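Local coordinates for arabinogalactan endo-1,4-beta-galactosidase (Ignisphaera aggregans, PDB 7OSK), which probably hydrolyses beta-1,4-galactan chains internally as a family 53 glycoside hydrolase, this chain being the catalytic domain with its bound calcium ion, at residues A[231-234]-A[239-242]; A[258-263]-A[271-276]; A[288-293]-A[336-341]; A[329-334]-A[347-352]. All blocks are in the same frame, centred on the assembly; numbering follows the deposited sequence.

In the fold
The four contacts follow one another round four successive strands of the closed, parallel eight-stranded barrel that forms this family 53 domain, each packing an outer helix on a strand. The strands are 228-234, 257-261, 287-293 and 346-352. Contacts 1, 2 and 3 open in chain order, while contacts 3 and 4 interleave because helix 324-342 serves both. Centres are about 9 Å apart for contacts 1 and 2, and about 7 Å for 2 and 3 as for 3 and 4, each pair touching; contacts 1 and 4, about 18 Å apart, do not touch. Together they form a continuous apolar layer around the strands, whose C-terminal ends surround the active site in such barrels.

Contact 1. Residues A[231-234]-A[239-242]; sequences IHLA and DFYI
Leu-233 of the strand and Tyr-241 of the following helix meet through a CH-pi contact. Leu-233 CD1 lies over one face of the Tyr-241 ring, 4.0 Å from its centroid and 21° off the ring normal. A leucine suits this place because its branch end carries a methyl far enough from the strand to press on that face. The two side chains lie alongside, running opposite ways, and the phenol points toward the strand. Tyr-241 has CG beside its backbone N (chi1 -84°), and from there the ring carries its hydroxyl to the strand's end.

Apolar packing adds two touches: Leu-233 CB comes to 3.7 Å from Tyr-241 CZ, and Leu-233 CD1 approaches Phe-240 CE2 at 4.4 Å. The polar element lies just beyond the strand, where Tyr-241 OH hydrogen-bonds to the carbonyl oxygen of Gly-235. A leucine in place of Tyr-241 would probably leave that carbonyl without its mate and rob Leu-233 CD1 of the ring it rests on. Ile-260 and Leu-276 also touch the tyrosine, which ties the contact to the next strand and helix. Strand 228-234, helix 238-250 and strand 257-261 make up one beta-alpha-beta unit of a TIM barrel.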
loop_
_atom_site.group_PDB
_atom_site.type_symbol
_atom_site.label_atom_id
_atom_site.label_comp_id
_atom_site.label_asym_id
_atom_site.label_seq_id
_atom_site.Cartn_x
_atom_site.Cartn_y
_atom_site.Cartn_z
ATOM N N ILE A 231 -5.218 -2.608 -10.128
ATOM C CA ILE A 231 -6.446 -3.046 -9.479
ATOM C C ILE A 231 -6.079 -3.809 -8.211
ATOM O O ILE A 231 -5.474 -4.881 -8.272
ATOM C CB ILE A 231 -7.297 -3.933 -10.412
ATOM C CG1 ILE A 231 -7.791 -3.126 -11.618
ATOM C CG2 ILE A 231 -8.477 -4.542 -9.661
ATOM C CD1 ILE A 231 -8.693 -1.947 -11.268
ATOM N N HIS A 232 -6.454 -3.245 -7.067
ATOM C CA HIS A 232 -6.050 -3.776 -5.770
ATOM C C HIS A 232 -7.174 -4.569 -5.117
ATOM O O HIS A 232 -8.302 -4.089 -5.004
ATOM C CB HIS A 232 -5.609 -2.628 -4.855
ATOM C CG HIS A 232 -5.055 -3.075 -3.541
ATOM N ND1 HIS A 232 -4.885 -2.212 -2.475
ATOM C CD2 HIS A 232 -4.621 -4.283 -3.109
ATOM C CE1 HIS A 232 -4.381 -2.868 -1.453
ATOM N NE2 HIS A 232 -4.210 -4.132 -1.809
ATOM N N LEU A 233 -6.852 -5.791 -4.699
ATOM C CA LEU A 233 -7.799 -6.648 -3.995
ATOM C C LEU A 233 -7.195 -7.153 -2.693
ATOM O O LEU A 233 -5.976 -7.248 -2.563
ATOM C CB LEU A 233 -8.214 -7.830 -4.874
ATOM C CG LEU A 233 -9.028 -7.503 -6.126
ATOM C CD1 LEU A 233 -9.349 -8.786 -6.875
ATOM C CD2 LEU A 233 -10.305 -6.754 -5.780
ATOM N N ALA A 234 -8.059 -7.478 -1.736
ATOM C CA ALA A 234 -7.628 -7.970 -0.431
ATOM C C ALA A 234 -7.967 -9.448 -0.251
ATOM O O ALA A 234 -9.022 -9.919 -0.684
ATOM C CB ALA A 234 -8.264 -7.146 0.674
ATOM N N ASP A 239 -10.707 -18.274 -5.784
ATOM C CA ASP A 239 -11.963 -18.418 -6.511
ATOM C C ASP A 239 -12.698 -17.083 -6.626
ATOM O O ASP A 239 -13.488 -16.884 -7.549
ATOM C CB ASP A 239 -12.864 -19.458 -5.837
ATOM C CG ASP A 239 -13.098 -19.167 -4.369
ATOM O OD1 ASP A 239 -12.180 -18.631 -3.713
ATOM O OD2 ASP A 239 -14.200 -19.476 -3.869
ATOM N N PHE A 240 -12.438 -16.171 -5.694
ATOM C CA PHE A 240 -13.042 -14.842 -5.749
ATOM C C PHE A 240 -12.326 -13.960 -6.765
ATOM O O PHE A 240 -12.968 -13.220 -7.510
ATOM C CB PHE A 240 -13.019 -14.170 -4.375
ATOM C CG PHE A 240 -13.369 -12.709 -4.417
ATOM C CD1 PHE A 240 -14.693 -12.299 -4.435
ATOM C CD2 PHE A 240 -12.373 -11.747 -4.445
ATOM C CE1 PHE A 240 -15.017 -10.954 -4.478
ATOM C CE2 PHE A 240 -12.688 -10.402 -4.489
ATOM C CZ PHE A 240 -14.012 -10.004 -4.506
ATOM N N TYR A 241 -10.997 -14.038 -6.784
ATOM C CA TYR A 241 -10.198 -13.282 -7.744
ATOM C C TYR A 241 -10.622 -13.626 -9.168
ATOM O O TYR A 241 -10.772 -12.741 -10.012
ATOM C CB TYR A 241 -8.708 -13.568 -7.556
ATOM C CG TYR A 241 -8.036 -12.734 -6.485
ATOM C CD1 TYR A 241 -8.349 -12.906 -5.140
ATOM C CD2 TYR A 241 -7.076 -11.787 -6.817
ATOM C CE1 TYR A 241 -7.732 -12.151 -4.158
ATOM C CE2 TYR A 241 -6.451 -11.026 -5.841
ATOM C CZ TYR A 241 -6.784 -11.213 -4.513
ATOM O OH TYR A 241 -6.168 -10.461 -3.536
ATOM N N ILE A 242 -10.816 -14.915 -9.422
ATOM C CA ILE A 242 -11.271 -15.379 -10.726
ATOM C C ILE A 242 -12.584 -14.706 -11.109
ATOM O O ILE A 242 -12.689 -14.101 -12.173
ATOM C CB ILE A 242 -11.460 -16.910 -10.748
ATOM C CG1 ILE A 242 -10.105 -17.606 -10.592
ATOM C CG2 ILE A 242 -12.137 -17.350 -12.048
ATOM C CD1 ILE A 242 -10.195 -19.112 -10.430
#

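Contact 2. Residues A[258-263]-A[271-276]; sequences IAISFY and DDFRNL
Phe-262 and Phe-273 mark the closest approach of the backbones, with 7.7 Å between Phe-262 CA and Phe-273 CA where helix 270-283 runs back along strand 257-261 in roughly the reverse direction. Both have CG anti to the backbone N (chi1 -177° and 178°), which sends each ring out into the space between strand and helix. Their planes are inclined at 33° with centroids 5.0 Å apart. What rests on the Phe-262 ring is the root of its partner: Phe-273 CB sits over one face, 4.0 Å from the centroid, and Phe-273 CD1 comes within 3.9 Å of Phe-262 CG. A phenylalanine is well suited here because its flat face can take up a methylene and a ring carbon together.

Two residues earlier in the strand, Ile-260 and Leu-276 meet end to end, Ile-260 CD1 lying 3.7 Å from Leu-276 CD2. The same isoleucine methyl also comes to 4.3 Å from Phe-273 CE1, filling the angle between leucine and ring. All four side chains are buried, as their apolar character demands. Around them, Leu-276 continues against Ala-238 of helix 238-250 and Ile-260 against Ile-288 of strand 287-293, while Phe-262 and Phe-273 pack on Leu-334 of helix 324-342 and Phe-273 also on Val-290 of strand 287-293.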
loop_
_atom_site.group_PDB
_atom_site.type_symbol
_atom_site.label_atom_id
_atom_site.label_comp_id
_atom_site.label_asym_id
_atom_site.label_seq_id
_atom_site.Cartn_x
_atom_site.Cartn_y
_atom_site.Cartn_z
ATOM N N ILE A 258 -2.359 -6.567 -11.105
ATOM C CA ILE A 258 -3.261 -7.121 -10.102
ATOM C C ILE A 258 -2.566 -7.088 -8.751
ATOM O O ILE A 258 -1.663 -7.883 -8.492
ATOM C CB ILE A 258 -3.677 -8.566 -10.436
ATOM C CG1 ILE A 258 -4.448 -8.598 -11.755
ATOM C CG2 ILE A 258 -4.530 -9.156 -9.311
ATOM C CD1 ILE A 258 -4.543 -9.974 -12.371
ATOM N N ALA A 259 -2.997 -6.168 -7.891
ATOM C CA ALA A 259 -2.356 -5.974 -6.598
ATOM C C ALA A 259 -3.057 -6.782 -5.511
ATOM O O ALA A 259 -4.271 -6.991 -5.562
ATOM C CB ALA A 259 -2.337 -4.507 -6.237
ATOM N N ILE A 260 -2.279 -7.223 -4.527
ATOM C CA ILE A 260 -2.774 -8.089 -3.463
ATOM C C ILE A 260 -2.438 -7.524 -2.086
ATOM O O ILE A 260 -1.321 -7.064 -1.851
ATOM C CB ILE A 260 -2.172 -9.507 -3.578
ATOM C CG1 ILE A 260 -2.565 -10.150 -4.909
ATOM C CG2 ILE A 260 -2.636 -10.394 -2.427
ATOM C CD1 ILE A 260 -1.645 -11.277 -5.333
ATOM N N SER A 261 -3.415 -7.559 -1.183
ATOM C CA SER A 261 -3.161 -7.315 0.233
ATOM C C SER A 261 -3.060 -8.654 0.936
ATOM O O SER A 261 -4.062 -9.346 1.089
ATOM C CB SER A 261 -4.266 -6.471 0.874
ATOM O OG SER A 261 -4.267 -5.149 0.374
ATOM N N PHE A 262 -1.851 -9.021 1.351
ATOM C CA PHE A 262 -1.650 -10.281 2.056
ATOM C C PHE A 262 -1.051 -10.083 3.444
ATOM O O PHE A 262 0.149 -9.857 3.597
ATOM C CB PHE A 262 -0.756 -11.223 1.254
ATOM C CG PHE A 262 -0.570 -12.561 1.910
ATOM C CD1 PHE A 262 -1.653 -13.396 2.114
ATOM C CD2 PHE A 262 0.677 -12.974 2.342
ATOM C CE1 PHE A 262 -1.495 -14.623 2.726
ATOM C CE2 PHE A 262 0.839 -14.203 2.955
ATOM C CZ PHE A 262 -0.249 -15.026 3.148
ATOM N N TYR A 263 -1.920 -10.162 4.445
ATOM C CA TYR A 263 -1.520 -10.246 5.842
ATOM C C TYR A 263 -1.760 -11.683 6.308
ATOM O O TYR A 263 -2.913 -12.099 6.438
ATOM C CB TYR A 263 -2.309 -9.257 6.701
ATOM C CG TYR A 263 -2.102 -7.809 6.308
ATOM C CD1 TYR A 263 -0.948 -7.128 6.674
ATOM C CD2 TYR A 263 -3.061 -7.123 5.572
ATOM C CE1 TYR A 263 -0.754 -5.810 6.319
ATOM C CE2 TYR A 263 -2.877 -5.803 5.213
ATOM C CZ TYR A 263 -1.723 -5.151 5.589
ATOM O OH TYR A 263 -1.542 -3.836 5.230
ATOM N N ASP A 271 1.250 -20.970 1.687
ATOM C CA ASP A 271 0.775 -21.853 0.627
ATOM C C ASP A 271 -0.494 -21.303 -0.015
ATOM O O ASP A 271 -0.686 -21.425 -1.224
ATOM C CB ASP A 271 0.517 -23.258 1.173
ATOM C CG ASP A 271 1.690 -24.193 0.953
ATOM O OD1 ASP A 271 2.198 -24.260 -0.185
ATOM O OD2 ASP A 271 2.104 -24.863 1.922
ATOM N N ASP A 272 -1.359 -20.705 0.798
ATOM C CA ASP A 272 -2.573 -20.077 0.286
ATOM C C ASP A 272 -2.213 -18.924 -0.647
ATOM O O ASP A 272 -2.932 -18.640 -1.607
ATOM C CB ASP A 272 -3.452 -19.575 1.434
ATOM C CG ASP A 272 -3.944 -20.698 2.329
ATOM O OD1 ASP A 272 -4.175 -21.813 1.817
ATOM O OD2 ASP A 272 -4.101 -20.464 3.545
ATOM N N PHE A 273 -1.094 -18.265 -0.359
ATOM C CA PHE A 273 -0.606 -17.188 -1.209
ATOM C C PHE A 273 -0.034 -17.751 -2.507
ATOM O O PHE A 273 -0.232 -17.182 -3.577
ATOM C CB PHE A 273 0.451 -16.358 -0.477
ATOM C CG PHE A 273 1.035 -15.248 -1.308
ATOM C CD1 PHE A 273 0.319 -14.084 -1.538
ATOM C CD2 PHE A 273 2.301 -15.368 -1.860
ATOM C CE1 PHE A 273 0.852 -13.063 -2.301
ATOM C CE2 PHE A 273 2.839 -14.349 -2.625
ATOM C CZ PHE A 273 2.114 -13.197 -2.845
ATOM N N ARG A 274 0.667 -18.876 -2.404
ATOM C CA ARG A 274 1.244 -19.535 -3.572
ATOM C C ARG A 274 0.171 -19.956 -4.568
ATOM O O ARG A 274 0.345 -19.818 -5.778
ATOM C CB ARG A 274 2.054 -20.761 -3.152
ATOM C CG ARG A 274 3.541 -20.506 -3.003
ATOM C CD ARG A 274 4.300 -21.796 -2.738
ATOM N NE ARG A 274 5.717 -21.671 -3.065
ATOM C CZ ARG A 274 6.646 -21.202 -2.238
ATOM N NH1 ARG A 274 6.323 -20.803 -1.012
ATOM N NH2 ARG A 274 7.907 -21.130 -2.638
ATOM N N ASN A 275 -0.935 -20.476 -4.052
ATOM C CA ASN A 275 -2.019 -20.955 -4.899
ATOM C C ASN A 275 -2.665 -19.817 -5.677
ATOM O O ASN A 275 -3.079 -19.999 -6.822
ATOM C CB ASN A 275 -3.075 -21.677 -4.060
ATOM C CG ASN A 275 -2.514 -22.879 -3.327
ATOM O OD1 ASN A 275 -1.653 -23.593 -3.844
ATOM N ND2 ASN A 275 -3.001 -23.109 -2.114
ATOM N N LEU A 276 -2.752 -18.647 -5.054
ATOM C CA LEU A 276 -3.327 -17.483 -5.716
ATOM C C LEU A 276 -2.448 -17.027 -6.873
ATOM O O LEU A 276 -2.940 -16.759 -7.967
ATOM C CB LEU A 276 -3.517 -16.328 -4.731
ATOM C CG LEU A 276 -4.086 -15.049 -5.359
ATOM C CD1 LEU A 276 -5.506 -15.281 -5.862
ATOM C CD2 LEU A 276 -4.040 -13.895 -4.382
#

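Contact 3. Residues A[288-293]-A[336-341]; sequences ILVAET and AALYEE
Leu-338 reaches from the helix to the strand and divides its two methyls between Ile-288 and Val-290. Its CD1 meets Ile-288 CG2 at 4.0 Å, and its CD2 meets Val-290 CG2 at 4.1 Å. With CG anti to the backbone N (chi1 176°), the leucine extends away from the helix, and its fork spans two strand residues that point to the same side of the sheet. It crosses Ile-288 at a slant but runs alongside Val-290 in the opposite direction. Beta-branched residues suit the strand side, since each offers a methyl close to the backbone; the longer branch of Ile-288 turns away and leaves CG2 to make the touch. These are ordinary van der Waals distances in a buried, wholly apolar contact.

In the next shell, Ile-349 of the eighth strand touches both Leu-338 and Val-290, Phe-50 packs on Leu-338, and Leu-280 of helix 270-283 packs on Ile-288. The strand is held in the sheet by backbone bonds, among them those of Val-290 with Gly-348 and Phe-350. The helix keeps its turn through Glu-340 N to Ala-336 O, 2.8 Å, and toward its outer side Glu-340 and Glu-341 form salt bridges with Arg-274.

Strand 287-293 is the seventh of the TIM barrel. Ile-288 and Val-290 face the helices, but the alternation breaks at Ala-291 (psi -32°), and Ala-291 and Glu-292 both turn inward, where Glu-292 pairs with Arg-92, a position consistent with that of the nucleophile in clan GH-A barrels.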
loop_
_atom_site.group_PDB
_atom_site.type_symbol
_atom_site.label_atom_id
_atom_site.label_comp_id
_atom_site.label_asym_id
_atom_site.label_seq_id
_atom_site.Cartn_x
_atom_site.Cartn_y
_atom_site.Cartn_z
ATOM N N ILE A 288 1.612 -9.206 -11.323
ATOM C CA ILE A 288 1.183 -9.604 -9.989
ATOM C C ILE A 288 1.957 -8.819 -8.939
ATOM O O ILE A 288 3.186 -8.858 -8.914
ATOM C CB ILE A 288 1.397 -11.111 -9.756
ATOM C CG1 ILE A 288 0.945 -11.919 -10.979
ATOM C CG2 ILE A 288 0.670 -11.564 -8.494
ATOM C CD1 ILE A 288 -0.517 -11.751 -11.336
ATOM N N LEU A 289 1.230 -8.119 -8.073
ATOM C CA LEU A 289 1.836 -7.243 -7.075
ATOM C C LEU A 289 1.254 -7.480 -5.685
ATOM O O LEU A 289 0.079 -7.812 -5.544
ATOM C CB LEU A 289 1.640 -5.777 -7.481
ATOM C CG LEU A 289 2.118 -4.702 -6.501
ATOM C CD1 LEU A 289 3.634 -4.704 -6.396
ATOM C CD2 LEU A 289 1.608 -3.334 -6.922
ATOM N N VAL A 290 2.092 -7.321 -4.666
ATOM C CA VAL A 290 1.628 -7.277 -3.282
ATOM C C VAL A 290 1.622 -5.819 -2.820
ATOM O O VAL A 290 2.666 -5.263 -2.475
ATOM C CB VAL A 290 2.512 -8.129 -2.344
ATOM C CG1 VAL A 290 1.988 -8.077 -0.913
ATOM C CG2 VAL A 290 2.583 -9.570 -2.836
ATOM N N ALA A 291 0.441 -5.206 -2.817
ATOM C CA ALA A 291 0.308 -3.788 -2.487
ATOM C C ALA A 291 0.460 -3.539 -0.995
ATOM O O ALA A 291 0.933 -2.480 -0.582
ATOM C CB ALA A 291 -1.031 -3.258 -2.963
ATOM N N GLU A 292 0.035 -4.506 -0.189
ATOM C CA GLU A 292 0.130 -4.380 1.258
ATOM C C GLU A 292 0.451 -5.714 1.913
ATOM O O GLU A 292 -0.127 -6.745 1.575
ATOM C CB GLU A 292 -1.170 -3.819 1.841
ATOM C CG GLU A 292 -1.477 -2.386 1.426
ATOM C CD GLU A 292 -2.712 -1.824 2.117
ATOM O OE1 GLU A 292 -3.257 -2.500 3.019
ATOM O OE2 GLU A 292 -3.136 -0.703 1.757
ATOM N N THR A 293 1.383 -5.677 2.857
ATOM C CA THR A 293 1.717 -6.840 3.662
ATOM C C THR A 293 2.553 -6.382 4.848
ATOM O O THR A 293 3.238 -5.361 4.773
ATOM C CB THR A 293 2.484 -7.905 2.851
ATOM O OG1 THR A 293 2.704 -9.062 3.665
ATOM C CG2 THR A 293 3.823 -7.368 2.366
ATOM N N ALA A 336 10.249 -14.581 -2.220
ATOM C CA ALA A 336 10.595 -15.845 -2.855
ATOM C C ALA A 336 9.352 -16.518 -3.426
ATOM O O ALA A 336 9.337 -16.933 -4.583
ATOM C CB ALA A 336 11.288 -16.763 -1.862
ATOM N N ALA A 337 8.312 -16.623 -2.604
ATOM C CA ALA A 337 7.066 -17.256 -3.019
ATOM C C ALA A 337 6.471 -16.554 -4.235
ATOM O O ALA A 337 5.989 -17.203 -5.160
ATOM C CB ALA A 337 6.069 -17.259 -1.874
ATOM N N LEU A 338 6.506 -15.227 -4.230
ATOM C CA LEU A 338 5.937 -14.452 -5.322
ATOM C C LEU A 338 6.697 -14.671 -6.626
ATOM O O LEU A 338 6.089 -14.840 -7.683
ATOM C CB LEU A 338 5.924 -12.962 -4.971
ATOM C CG LEU A 338 5.424 -12.027 -6.077
ATOM C CD1 LEU A 338 4.035 -12.431 -6.556
ATOM C CD2 LEU A 338 5.424 -10.585 -5.595
ATOM N N TYR A 339 8.025 -14.668 -6.551
ATOM C CA TYR A 339 8.851 -14.778 -7.749
ATOM C C TYR A 339 8.904 -16.207 -8.278
ATOM O O TYR A 339 8.888 -16.425 -9.490
ATOM C CB TYR A 339 10.272 -14.279 -7.469
ATOM C CG TYR A 339 11.187 -14.383 -8.670
ATOM C CD1 TYR A 339 10.836 -13.808 -9.884
ATOM C CD2 TYR A 339 12.400 -15.056 -8.590
ATOM C CE1 TYR A 339 11.666 -13.901 -10.989
ATOM C CE2 TYR A 339 13.238 -15.153 -9.690
ATOM C CZ TYR A 339 12.864 -14.575 -10.886
ATOM O OH TYR A 339 13.690 -14.668 -11.984
ATOM N N GLU A 340 8.965 -17.174 -7.370
ATOM C CA GLU A 340 9.069 -18.580 -7.752
ATOM C C GLU A 340 7.815 -19.062 -8.478
ATOM O O GLU A 340 7.872 -20.000 -9.275
ATOM C CB GLU A 340 9.333 -19.445 -6.517
ATOM C CG GLU A 340 10.753 -19.316 -5.980
ATOM C CD GLU A 340 10.937 -19.970 -4.626
ATOM O OE1 GLU A 340 10.033 -20.717 -4.198
ATOM O OE2 GLU A 340 11.987 -19.734 -3.991
ATOM N N GLU A 341 6.689 -18.413 -8.199
ATOM C CA GLU A 341 5.417 -18.754 -8.826
ATOM C C GLU A 341 5.039 -17.720 -9.882
ATOM O O GLU A 341 4.557 -18.068 -10.962
ATOM C CB GLU A 341 4.309 -18.844 -7.776
ATOM C CG GLU A 341 4.677 -19.644 -6.538
ATOM C CD GLU A 341 4.778 -21.133 -6.797
ATOM O OE1 GLU A 341 4.637 -21.552 -7.966
ATOM O OE2 GLU A 341 4.986 -21.889 -5.823
#

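Contact 4. Residues A[329-334]-A[347-352]; sequences SFIRDL and LGIFYW
Tyr-351 OH is held by three groups beyond the contact, while its ring receives Ile-331 from the helix. The hydroxyl is hydrogen-bonded to the carbonyl oxygen of Gln-375, to Gln-327 NE2 and to the backbone N of Tyr-295, so the ring is fixed at its far end. This is the pairing of helix 324-342 with the eighth strand of the TIM barrel: the helix leads into strand 346-352, and their short segments run nearly antiparallel, at 157°, with axes 10.1 Å apart at closest.

Ile-331 crosses the tyrosine at about a right angle. Its CD1 lies 3.5 Å from Tyr-351 CD2 and equally close to CE2, with CG1 behind it at 4.0 Å from CD2. The isoleucine chain is extended (chi2 174°), which puts its terminal methyl at the ring. A tyrosine serves both needs here, with ring carbons CD2 and CE2 for the helix to pack on and a hydroxyl for the polar groups around it. Replacing Ile-331 with an alanine would probably open a gap beside the tyrosine ring and lose the touch of CG2 on Ile-349 CD1.

On the side of the helix turned from the strand Arg-332 and Asp-333 form a salt bridge, and Asp-333 OD2 also bonds to Tyr-320 OH. The bound calcium ion is some distance off, about 14 Å from the Tyr-351 side chain. Two residues earlier in the strand, Ile-349 fits between two helix residues: its CD1 lies 4.4 Å from Ile-331 CG2, and its CG2 meets Leu-334 CD2 at 4.2 Å.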
loop_
_atom_site.group_PDB
_atom_site.type_symbol
_atom_site.label_atom_id
_atom_site.label_comp_id
_atom_site.label_asym_id
_atom_site.label_seq_id
_atom_site.Cartn_x
_atom_site.Cartn_y
_atom_site.Cartn_z
ATOM N N SER A 329 12.167 -13.186 8.045
ATOM C CA SER A 329 11.970 -14.498 7.438
ATOM C C SER A 329 10.705 -14.508 6.590
ATOM O O SER A 329 10.682 -15.066 5.494
ATOM C CB SER A 329 11.892 -15.585 8.511
ATOM O OG SER A 329 13.098 -15.661 9.250
ATOM N N PHE A 330 9.652 -13.881 7.104
ATOM C CA PHE A 330 8.391 -13.798 6.382
ATOM C C PHE A 330 8.527 -12.999 5.088
ATOM O O PHE A 330 8.031 -13.420 4.042
ATOM C CB PHE A 330 7.309 -13.173 7.263
ATOM C CG PHE A 330 6.165 -12.591 6.486
ATOM C CD1 PHE A 330 5.334 -13.407 5.736
ATOM C CD2 PHE A 330 5.922 -11.229 6.500
ATOM C CE1 PHE A 330 4.283 -12.875 5.015
ATOM C CE2 PHE A 330 4.870 -10.690 5.782
ATOM C CZ PHE A 330 4.050 -11.516 5.039
ATOM N N ILE A 331 9.199 -11.853 5.160
ATOM C CA ILE A 331 9.344 -10.977 4.000
ATOM C C ILE A 331 10.150 -11.651 2.894
ATOM O O ILE A 331 9.748 -11.637 1.729
ATOM C CB ILE A 331 10.017 -9.639 4.377
ATOM C CG1 ILE A 331 9.107 -8.839 5.311
ATOM C CG2 ILE A 331 10.333 -8.816 3.122
ATOM C CD1 ILE A 331 9.734 -7.564 5.855
ATOM N N ARG A 332 11.293 -12.227 3.255
ATOM C CA ARG A 332 12.130 -12.931 2.289
ATOM C C ARG A 332 11.348 -14.057 1.619
ATOM O O ARG A 332 11.462 -14.266 0.409
ATOM C CB ARG A 332 13.382 -13.494 2.965
ATOM C CG ARG A 332 14.341 -14.221 2.020
ATOM C CD ARG A 332 14.592 -15.658 2.470
ATOM N NE ARG A 332 13.535 -16.576 2.042
ATOM C CZ ARG A 332 13.650 -17.467 1.058
ATOM N NH1 ARG A 332 14.779 -17.589 0.369
ATOM N NH2 ARG A 332 12.624 -18.250 0.759
ATOM N N ASP A 333 10.552 -14.774 2.407
ATOM C CA ASP A 333 9.795 -15.912 1.900
ATOM C C ASP A 333 8.631 -15.468 1.015
ATOM O O ASP A 333 8.226 -16.192 0.104
ATOM C CB ASP A 333 9.280 -16.768 3.061
ATOM C CG ASP A 333 10.394 -17.508 3.779
ATOM O OD1 ASP A 333 11.521 -17.561 3.243
ATOM O OD2 ASP A 333 10.143 -18.044 4.878
ATOM N N LEU A 334 8.102 -14.276 1.278
ATOM C CA LEU A 334 7.037 -13.721 0.451
ATOM C C LEU A 334 7.594 -13.304 -0.908
ATOM O O LEU A 334 6.976 -13.556 -1.944
ATOM C CB LEU A 334 6.375 -12.528 1.145
ATOM C CG LEU A 334 5.113 -11.979 0.471
ATOM C CD1 LEU A 334 3.978 -12.990 0.539
ATOM C CD2 LEU A 334 4.693 -10.663 1.107
ATOM N N LEU A 347 5.981 -8.968 -9.879
ATOM C CA LEU A 347 6.323 -7.553 -9.915
ATOM C C LEU A 347 7.060 -7.159 -8.641
ATOM O O LEU A 347 8.144 -6.577 -8.693
ATOM C CB LEU A 347 5.056 -6.718 -10.085
ATOM C CG LEU A 347 5.131 -5.423 -10.887
ATOM C CD1 LEU A 347 5.572 -5.668 -12.324
ATOM C CD2 LEU A 347 3.763 -4.770 -10.848
ATOM N N GLY A 348 6.463 -7.487 -7.498
ATOM C CA GLY A 348 7.106 -7.272 -6.215
ATOM C C GLY A 348 6.150 -7.066 -5.064
ATOM O O GLY A 348 5.023 -7.555 -5.090
ATOM N N ILE A 349 6.611 -6.338 -4.052
ATOM C CA ILE A 349 5.864 -6.185 -2.812
ATOM C C ILE A 349 6.012 -4.783 -2.217
ATOM O O ILE A 349 6.977 -4.072 -2.505
ATOM C CB ILE A 349 6.320 -7.227 -1.763
ATOM C CG1 ILE A 349 7.768 -6.980 -1.343
ATOM C CG2 ILE A 349 6.203 -8.644 -2.311
ATOM C CD1 ILE A 349 7.923 -6.643 0.111
ATOM N N PHE A 350 5.027 -4.388 -1.413
ATOM C CA PHE A 350 5.137 -3.198 -0.571
ATOM C C PHE A 350 4.835 -3.560 0.874
ATOM O O PHE A 350 3.747 -4.047 1.182
ATOM C CB PHE A 350 4.178 -2.096 -1.023
ATOM C CG PHE A 350 4.491 -1.523 -2.372
ATOM C CD1 PHE A 350 5.379 -0.474 -2.504
ATOM C CD2 PHE A 350 3.877 -2.020 -3.508
ATOM C CE1 PHE A 350 5.658 0.062 -3.744
ATOM C CE2 PHE A 350 4.154 -1.490 -4.749
ATOM C CZ PHE A 350 5.045 -0.447 -4.867
ATOM N N TYR A 351 5.792 -3.313 1.760
ATOM C CA TYR A 351 5.576 -3.521 3.181
ATOM C C TYR A 351 4.797 -2.342 3.752
ATOM O O TYR A 351 5.270 -1.204 3.713
ATOM C CB TYR A 351 6.906 -3.689 3.912
ATOM C CG TYR A 351 6.744 -4.198 5.317
ATOM C CD1 TYR A 351 6.459 -3.329 6.358
ATOM C CD2 TYR A 351 6.863 -5.548 5.604
ATOM C CE1 TYR A 351 6.303 -3.787 7.642
ATOM C CE2 TYR A 351 6.712 -6.017 6.889
ATOM C CZ TYR A 351 6.429 -5.134 7.905
ATOM O OH TYR A 351 6.274 -5.602 9.189
ATOM N N TRP A 352 3.607 -2.614 4.284
ATOM C CA TRP A 352 2.706 -1.553 4.732
ATOM C C TRP A 352 2.949 -1.176 6.190
ATOM O O TRP A 352 3.141 -2.042 7.043
ATOM C CB TRP A 352 1.245 -1.973 4.542
ATOM C CG TRP A 352 0.281 -0.834 4.704
ATOM C CD1 TRP A 352 -0.117 0.049 3.739
ATOM C CD2 TRP A 352 -0.400 -0.450 5.902
ATOM N NE1 TRP A 352 -1.005 0.956 4.264
ATOM C CE2 TRP A 352 -1.196 0.672 5.590
ATOM C CE3 TRP A 352 -0.416 -0.944 7.208
ATOM C CZ2 TRP A 352 -1.996 1.304 6.536
ATOM C CZ3 TRP A 352 -1.211 -0.315 8.146
ATOM C CH2 TRP A 352 -1.991 0.798 7.805
#